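Local atomic coordinates of flagellar hook associated protein type 3 FlgL (Legionella pneumophila subsp. pneumophila, PDB entry 5YTI), a protein that probably serves as a structural component of the bacterial flagellum, one of the hook-associated proteins of the flagellin family. Residues 111-125 against 294-306. Numbering follows the deposited sequence. Where two conformers were deposited one is given.
Sequences AVEAQALLNQLLDYA and ESIFSTVQRMINN
Phe297 slides its ring under Leu122, whose CD2 lies over one ring face, 4.0 Å from the centroid of the Phe297 ring and 20° off its normal, a CH-pi contact. Leu118, Leu121 and Ala125 complete the hole for this knob. They come at the ring edge: Leu118 CD1 is near Phe297 CD1, the backbone O of Leu121 faces CE1, and Ala125 CB meets Phe297 CZ at 3.8 Å. With chi1 at -49°, CG of Phe297 stands beside its own backbone N and anti to the carbonyl carbon, which carries the ring across to helix 104-125.

One turn on from Phe297, Val300 CG1 packs on Leu118 CB at 3.7 Å. Leu121 CD1 crosses Ile296 at about a right angle, meeting Ile296 CG2 at 4.0 Å. At the far end Ile304 fits against the turn of Ala111 and Ala114: its CG1 lies 3.7 Å from Ala114 CB, and its CD1 slants across Gln115, against CA and the amide oxygen OE1. The bent Gln115 chain sends its amide one turn forward along its own helix, where NE2 donates to Asn119 OD1 at 3.1 Å.

The two helices run antiparallel at 168°, with short-segment axes 8.9 Å apart. Behind them, helix 49-96 backs Leu121 and Met303, Arg302 is paired with Glu294 and with Glu323 of helix 316-374, and Phe183 and Met184 border the Phe297 end. The contact thus joins the flagellin-type N-terminal helical region to the helix that follows the beta-rich part of the chain. No hydrogen bond crosses between the segments, so their direct contact rests on apolar side-chain fit rather than polar pairing.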
ATOM      1  N   ALA A 111      18.287  10.849  16.334  1.00 85.04           N
ATOM      2  CA  ALA A 111      18.611  11.077  14.921  1.00 87.84           C
ATOM      3  C   ALA A 111      19.764  10.234  14.401  1.00 87.41           C
ATOM      4  O   ALA A 111      19.820   9.889  13.218  1.00 86.87           O
ATOM      5  CB  ALA A 111      18.976  12.537  14.710  1.00 90.30           C
ATOM      6  N   VAL A 112      20.731   9.975  15.256  1.00 88.19           N
ATOM      7  CA  VAL A 112      21.914   9.282  14.802  1.00 90.88           C
ATOM      8  C   VAL A 112      21.671   7.799  14.961  1.00 92.19           C
ATOM      9  O   VAL A 112      22.125   7.002  14.119  1.00 93.09           O
ATOM     10  CB  VAL A 112      23.182   9.746  15.543  1.00 92.23           C
ATOM     11  CG1 VAL A 112      24.363   8.884  15.178  1.00 92.76           C
ATOM     12  CG2 VAL A 112      23.483  11.198  15.186  1.00 93.57           C
ATOM     13  N   GLU A 113      20.933   7.415  16.006  1.00 91.04           N
ATOM     14  CA  GLU A 113      20.512   6.029  16.091  1.00 90.20           C
ATOM     15  C   GLU A 113      19.625   5.674  14.897  1.00 88.03           C
ATOM     16  O   GLU A 113      19.877   4.673  14.230  1.00 85.08           O
ATOM     17  CB  GLU A 113      19.781   5.712  17.380  1.00 92.05           C
ATOM     18  CG  GLU A 113      19.697   4.210  17.580  1.00 93.79           C
ATOM     19  CD  GLU A 113      18.841   3.791  18.750  1.00 95.86           C
ATOM     20  OE1 GLU A 113      18.228   4.673  19.390  1.00 96.54           O
ATOM     21  OE2 GLU A 113      18.785   2.568  19.021  1.00 99.75           O
ATOM     22  N   ALA A 114      18.607   6.491  14.622  1.00 85.13           N
ATOM     23  CA  ALA A 114      17.760   6.237  13.468  1.00 84.78           C
ATOM     24  C   ALA A 114      18.604   6.089  12.218  1.00 85.91           C
ATOM     25  O   ALA A 114      18.320   5.227  11.399  1.00 85.95           O
ATOM     26  CB  ALA A 114      16.719   7.319  13.285  1.00 83.62           C
ATOM     27  N   GLN A 115      19.660   6.888  12.072  1.00 88.27           N
ATOM     28  CA  GLN A 115      20.543   6.726  10.901  1.00 90.57           C
ATOM     29  C   GLN A 115      21.216   5.357  10.917  1.00 89.70           C
ATOM     30  O   GLN A 115      21.374   4.746   9.880  1.00 91.82           O
ATOM     31  CB  GLN A 115      21.573   7.875  10.729  1.00 92.93           C
ATOM     32  CG  GLN A 115      22.471   7.802   9.463  1.00 93.68           C
ATOM     33  CD  GLN A 115      21.778   8.215   8.144  1.00 93.40           C
ATOM     34  OE1 GLN A 115      21.173   9.295   8.055  1.00 93.65           O
ATOM     35  NE2 GLN A 115      21.882   7.353   7.109  1.00 90.35           N
ATOM     36  N   ALA A 116      21.599   4.844  12.077  1.00 92.04           N
ATOM     37  CA  ALA A 116      22.154   3.478  12.106  1.00 89.90           C
ATOM     38  C   ALA A 116      21.095   2.448  11.693  1.00 89.40           C
ATOM     39  O   ALA A 116      21.400   1.518  10.948  1.00 87.23           O
ATOM     40  CB  ALA A 116      22.726   3.145  13.470  1.00 89.78           C
ATOM     41  N   LEU A 117      19.850   2.634  12.147  1.00 89.85           N
ATOM     42  CA  LEU A 117      18.772   1.700  11.822  1.00 88.27           C
ATOM     43  C   LEU A 117      18.426   1.741  10.336  1.00 88.15           C
ATOM     44  O   LEU A 117      18.331   0.695   9.710  1.00 88.99           O
ATOM     45  CB  LEU A 117      17.550   1.917  12.716  1.00 87.56           C
ATOM     46  CG  LEU A 117      17.862   1.584  14.190  1.00 88.43           C
ATOM     47  CD1 LEU A 117      16.958   2.312  15.178  1.00 87.42           C
ATOM     48  CD2 LEU A 117      17.797   0.086  14.450  1.00 89.37           C
ATOM     49  N   LEU A 118      18.290   2.926   9.754  1.00 87.90           N
ATOM     50  CA  LEU A 118      18.139   3.022   8.306  1.00 88.18           C
ATOM     51  C   LEU A 118      19.205   2.158   7.609  1.00 89.47           C
ATOM     52  O   LEU A 118      18.871   1.285   6.819  1.00 94.81           O
ATOM     53  CB  LEU A 118      18.241   4.475   7.835  1.00 88.79           C
ATOM     54  CG  LEU A 118      18.331   4.726   6.318  1.00 89.25           C
ATOM     55  CD1 LEU A 118      17.165   4.094   5.592  1.00 88.36           C
ATOM     56  CD2 LEU A 118      18.366   6.213   6.001  1.00 91.29           C
ATOM     57  N   ASN A 119      20.479   2.390   7.908  1.00 91.16           N
ATOM     58  CA  ASN A 119      21.588   1.638   7.299  1.00 93.30           C
ATOM     59  C   ASN A 119      21.408   0.124   7.515  1.00 92.65           C
ATOM     60  O   ASN A 119      21.658  -0.680   6.611  1.00 91.06           O
ATOM     61  CB  ASN A 119      22.963   2.086   7.859  1.00 97.58           C
ATOM     62  CG  ASN A 119      23.301   3.566   7.573  1.00100.70           C
ATOM     63  OD1 ASN A 119      22.501   4.331   7.002  1.00104.02           O
ATOM     64  ND2 ASN A 119      24.513   3.968   7.967  1.00101.00           N
ATOM     65  N   GLN A 120      20.966  -0.256   8.713  1.00 91.07           N
ATOM     66  CA  GLN A 120      20.666  -1.657   9.031  1.00 88.95           C
ATOM     67  C   GLN A 120      19.646  -2.225   8.029  1.00 84.99           C
ATOM     68  O   GLN A 120      19.854  -3.283   7.447  1.00 83.70           O
ATOM     69  CB  GLN A 120      20.170  -1.763  10.489  1.00 90.19           C
ATOM     70  CG  GLN A 120      20.155  -3.170  11.087  1.00 91.72           C
ATOM     71  CD  GLN A 120      20.491  -3.215  12.573  1.00 93.57           C
ATOM     72  OE1 GLN A 120      21.584  -3.651  12.933  1.00 97.65           O
ATOM     73  NE2 GLN A 120      19.560  -2.777  13.446  1.00 92.74           N
ATOM     74  N   LEU A 121      18.571  -1.484   7.788  1.00 83.33           N
ATOM     75  CA  LEU A 121      17.489  -1.941   6.916  1.00 81.09           C
ATOM     76  C   LEU A 121      17.912  -2.017   5.470  1.00 82.24           C
ATOM     77  O   LEU A 121      17.456  -2.885   4.737  1.00 83.52           O
ATOM     78  CB  LEU A 121      16.263  -1.056   7.062  1.00 78.10           C
ATOM     79  CG  LEU A 121      15.546  -1.146   8.406  1.00 76.67           C
ATOM     80  CD1 LEU A 121      14.500  -0.071   8.458  1.00 77.96           C
ATOM     81  CD2 LEU A 121      14.871  -2.482   8.600  1.00 76.05           C
ATOM     82  N   LEU A 122      18.800  -1.130   5.053  1.00 84.72           N
ATOM     83  CA  LEU A 122      19.386  -1.248   3.702  1.00 87.87           C
ATOM     84  C   LEU A 122      20.261  -2.513   3.531  1.00 88.04           C
ATOM     85  O   LEU A 122      20.382  -3.039   2.427  1.00 85.58           O
ATOM     86  CB  LEU A 122      20.207   0.007   3.342  1.00 88.51           C
ATOM     87  CG  LEU A 122      19.384   1.287   3.226  1.00 91.35           C
ATOM     88  CD1 LEU A 122      20.202   2.549   3.430  1.00 91.60           C
ATOM     89  CD2 LEU A 122      18.669   1.330   1.879  1.00 94.06           C
ATOM     90  N   ASP A 123      20.900  -2.958   4.616  1.00 90.55           N
ATOM     91  CA  ASP A 123      21.765  -4.127   4.566  1.00 91.18           C
ATOM     92  C   ASP A 123      20.821  -5.316   4.400  1.00 90.92           C
ATOM     93  O   ASP A 123      21.052  -6.171   3.540  1.00 89.52           O
ATOM     94  CB  ASP A 123      22.637  -4.274   5.838  1.00 94.26           C
ATOM     95  CG  ASP A 123      23.784  -3.221   5.935  1.00 96.23           C
ATOM     96  OD1 ASP A 123      23.867  -2.360   5.038  1.00100.20           O
ATOM     97  OD2 ASP A 123      24.602  -3.256   6.903  1.00 92.00           O
ATOM     98  N   TYR A 124      19.725  -5.330   5.173  1.00 88.78           N
ATOM     99  CA  TYR A 124      18.745  -6.430   5.098  1.00 85.19           C
ATOM    100  C   TYR A 124      18.101  -6.490   3.721  1.00 82.30           C
ATOM    101  O   TYR A 124      17.952  -7.560   3.133  1.00 79.06           O
ATOM    102  CB  TYR A 124      17.664  -6.311   6.180  1.00 85.25           C
ATOM    103  CG  TYR A 124      18.164  -6.269   7.626  1.00 85.48           C
ATOM    104  CD1 TYR A 124      19.286  -6.985   8.039  1.00 87.59           C
ATOM    105  CD2 TYR A 124      17.486  -5.546   8.578  1.00 87.03           C
ATOM    106  CE1 TYR A 124      19.734  -6.959   9.352  1.00 88.16           C
ATOM    107  CE2 TYR A 124      17.918  -5.511   9.894  1.00 90.05           C
ATOM    108  CZ  TYR A 124      19.043  -6.217  10.278  1.00 89.67           C
ATOM    109  OH  TYR A 124      19.453  -6.149  11.587  1.00 91.17           O
ATOM    110  N   ALA A 125      17.741  -5.338   3.185  1.00 81.79           N
ATOM    111  CA  ALA A 125      17.142  -5.329   1.862  1.00 83.30           C
ATOM    112  C   ALA A 125      18.131  -5.819   0.821  1.00 84.32           C
ATOM    113  O   ALA A 125      17.743  -6.378  -0.199  1.00 86.12           O
ATOM    114  CB  ALA A 125      16.664  -3.941   1.509  1.00 82.69           C
ATOM    115  N   GLU A 294       5.409   4.711  -0.631  1.00 85.54           N
ATOM    116  CA  GLU A 294       6.627   5.325  -0.130  1.00 84.82           C
ATOM    117  C   GLU A 294       7.408   4.305   0.701  1.00 82.36           C
ATOM    118  O   GLU A 294       6.849   3.735   1.656  1.00 80.67           O
ATOM    119  CB  GLU A 294       6.289   6.602   0.678  1.00 85.85           C
ATOM    120  CG  GLU A 294       7.121   6.775   1.950  1.00 88.32           C
ATOM    121  CD  GLU A 294       7.075   8.168   2.575  1.00 89.78           C
ATOM    122  OE1 GLU A 294       5.989   8.743   2.704  1.00 86.78           O
ATOM    123  OE2 GLU A 294       8.141   8.676   2.994  1.00 96.56           O
ATOM    124  N   SER A 295       8.688   4.103   0.341  1.00 80.55           N
ATOM    125  CA  SER A 295       9.582   3.094   0.983  1.00 80.73           C
ATOM    126  C   SER A 295       9.742   3.270   2.464  1.00 79.09           C
ATOM    127  O   SER A 295       9.634   4.368   2.971  1.00 78.63           O
ATOM    128  CB  SER A 295      10.996   3.093   0.356  1.00 83.69           C
ATOM    129  OG  SER A 295      11.676   4.347   0.443  1.00 86.24           O
ATOM    130  N   ILE A 296      10.001   2.188   3.170  1.00 80.56           N
ATOM    131  CA  ILE A 296      10.305   2.319   4.579  1.00 83.66           C
ATOM    132  C   ILE A 296      11.453   3.275   4.682  1.00 82.71           C
ATOM    133  O   ILE A 296      11.532   4.081   5.588  1.00 84.05           O
ATOM    134  CB  ILE A 296      10.811   1.027   5.196  1.00 86.98           C
ATOM    135  CG1 ILE A 296       9.761  -0.055   5.092  1.00 91.90           C
ATOM    136  CG2 ILE A 296      11.138   1.229   6.659  1.00 86.63           C
ATOM    137  CD1 ILE A 296      10.415  -1.426   5.018  1.00 96.09           C
ATOM    138  N   PHE A 297      12.366   3.164   3.739  1.00 83.28           N
ATOM    139  CA  PHE A 297      13.572   3.949   3.776  1.00 83.70           C
ATOM    140  C   PHE A 297      13.300   5.439   3.884  1.00 86.31           C
ATOM    141  O   PHE A 297      13.786   6.067   4.817  1.00 90.18           O
ATOM    142  CB  PHE A 297      14.422   3.618   2.584  1.00 81.99           C
ATOM    143  CG  PHE A 297      14.600   2.146   2.397  1.00 81.60           C
ATOM    144  CD1 PHE A 297      15.187   1.392   3.388  1.00 79.18           C
ATOM    145  CD2 PHE A 297      14.154   1.515   1.241  1.00 80.26           C
ATOM    146  CE1 PHE A 297      15.354   0.038   3.225  1.00 79.85           C
ATOM    147  CE2 PHE A 297      14.322   0.159   1.071  1.00 79.41           C
ATOM    148  CZ  PHE A 297      14.919  -0.584   2.066  1.00 79.10           C
ATOM    149  N   SER A 298      12.524   6.021   2.979  1.00 88.28           N
ATOM    150  CA  SER A 298      12.231   7.441   3.142  1.00 90.47           C
ATOM    151  C   SER A 298      11.447   7.708   4.452  1.00 88.51           C
ATOM    152  O   SER A 298      11.670   8.736   5.063  1.00 92.98           O
ATOM    153  CB  SER A 298      11.592   8.085   1.894  1.00 90.93           C
ATOM    154  OG  SER A 298      10.240   7.756   1.791  1.00 89.93           O
ATOM    155  N   THR A 299      10.604   6.785   4.923  1.00 85.40           N
ATOM    156  CA  THR A 299       9.948   6.949   6.240  1.00 82.88           C
ATOM    157  C   THR A 299      10.993   7.210   7.345  1.00 83.84           C
ATOM    158  O   THR A 299      10.847   8.106   8.190  1.00 85.70           O
ATOM    159  CB  THR A 299       9.069   5.737   6.662  1.00 79.73           C
ATOM    160  OG1 THR A 299       7.838   5.724   5.944  1.00 75.72           O
ATOM    161  CG2 THR A 299       8.721   5.821   8.132  1.00 80.47           C
ATOM    162  N   VAL A 300      12.050   6.423   7.339  1.00 84.15           N
ATOM    163  CA  VAL A 300      13.110   6.608   8.320  1.00 84.21           C
ATOM    164  C   VAL A 300      13.957   7.867   8.063  1.00 83.57           C
ATOM    165  O   VAL A 300      14.372   8.524   9.027  1.00 84.89           O
ATOM    166  CB  VAL A 300      14.035   5.389   8.403  1.00 84.60           C
ATOM    167  CG1 VAL A 300      15.083   5.636   9.470  1.00 86.48           C
ATOM    168  CG2 VAL A 300      13.249   4.120   8.720  1.00 83.70           C
ATOM    169  N   GLN A 301      14.198   8.179   6.786  0.60 83.36           N
ATOM    170  CA  GLN A 301      14.877   9.419   6.388  0.60 83.43           C
ATOM    171  C   GLN A 301      14.138  10.594   6.956  0.60 84.12           C
ATOM    172  O   GLN A 301      14.748  11.571   7.386  0.60 85.50           O
ATOM    173  CB  GLN A 301      14.934   9.574   4.868  0.60 82.37           C
ATOM    174  CG  GLN A 301      15.728   8.477   4.169  0.60 81.44           C
ATOM    175  CD  GLN A 301      16.142   8.854   2.770  0.60 79.59           C
ATOM    176  OE1 GLN A 301      17.319   9.125   2.543  0.60 80.80           O
ATOM    177  NE2 GLN A 301      15.191   8.865   1.825  0.60 75.27           N
ATOM    178  N   ARG A 302      12.814  10.469   6.948  1.00 83.72           N
ATOM    179  CA  ARG A 302      11.905  11.476   7.450  1.00 82.64           C
ATOM    180  C   ARG A 302      11.887  11.569   8.972  1.00 84.11           C
ATOM    181  O   ARG A 302      11.691  12.661   9.518  1.00 86.30           O
ATOM    182  CB  ARG A 302      10.493  11.176   6.974  1.00 83.44           C
ATOM    183  CG  ARG A 302      10.185  11.580   5.536  1.00 84.22           C
ATOM    184  CD  ARG A 302       8.792  12.184   5.462  1.00 85.69           C
ATOM    185  NE  ARG A 302       7.746  11.251   5.059  1.00 85.89           N
ATOM    186  CZ  ARG A 302       6.449  11.394   5.347  1.00 85.49           C
ATOM    187  NH1 ARG A 302       5.611  10.479   4.905  1.00 88.32           N
ATOM    188  NH2 ARG A 302       5.979  12.408   6.084  1.00 81.07           N
HETATM  189  N   MSE A 303      12.053  10.447   9.671  1.00 84.58           N
HETATM  190  CA  MSE A 303      12.047  10.496  11.135  1.00 85.01           C
HETATM  191  C   MSE A 303      13.273  11.233  11.580  1.00 84.17           C
HETATM  192  O   MSE A 303      13.229  11.968  12.573  1.00 83.37           O
HETATM  193  CB  MSE A 303      12.026   9.133  11.786  1.00 85.91           C
HETATM  194  CG  MSE A 303      10.677   8.424  11.811  1.00 86.19           C
HETATM  195 SE   MSE A 303      11.129   6.558  12.297  1.00 88.59          SE
HETATM  196  CE  MSE A 303      12.004   6.839  14.019  1.00 88.41           C
ATOM    197  N   ILE A 304      14.357  11.045  10.822  1.00 84.29           N
ATOM    198  CA  ILE A 304      15.637  11.758  11.032  1.00 87.25           C
ATOM    199  C   ILE A 304      15.529  13.284  10.748  1.00 89.53           C
ATOM    200  O   ILE A 304      15.912  14.118  11.579  1.00 93.06           O
ATOM    201  CB  ILE A 304      16.763  11.184  10.137  1.00 86.30           C
ATOM    202  CG1 ILE A 304      17.142   9.755  10.539  1.00 86.16           C
ATOM    203  CG2 ILE A 304      17.983  12.093  10.145  1.00 86.13           C
ATOM    204  CD1 ILE A 304      18.006   9.037   9.498  1.00 85.81           C
ATOM    205  N   ASN A 305      15.026  13.665   9.579  1.00 87.31           N
ATOM    206  CA  ASN A 305      14.812  15.075   9.323  1.00 87.21           C
ATOM    207  C   ASN A 305      14.048  15.697  10.478  1.00 89.21           C
ATOM    208  O   ASN A 305      14.378  16.793  10.885  1.00 93.14           O
ATOM    209  CB  ASN A 305      14.039  15.311   8.035  1.00 85.45           C
ATOM    210  CG  ASN A 305      14.819  14.913   6.795  1.00 85.29           C
ATOM    211  OD1 ASN A 305      14.320  15.043   5.682  1.00 86.84           O
ATOM    212  ND2 ASN A 305      16.040  14.420   6.977  1.00 87.10           N
ATOM    213  N   ASN A 306      13.052  14.994  11.018  1.00 89.09           N
ATOM    214  CA  ASN A 306      12.168  15.549  12.045  1.00 88.93           C
ATOM    215  C   ASN A 306      12.832  15.658  13.423  1.00 90.52           C
ATOM    216  O   ASN A 306      12.672  16.627  14.151  1.00 87.59           O
ATOM    217  CB  ASN A 306      10.952  14.647  12.178  1.00 90.72           C
ATOM    218  CG  ASN A 306       9.688  15.421  12.436  1.00 90.25           C
ATOM    219  OD1 ASN A 306       9.325  16.272  11.647  1.00 92.32           O
ATOM    220  ND2 ASN A 306       8.999  15.112  13.529  1.00 91.52           N
TER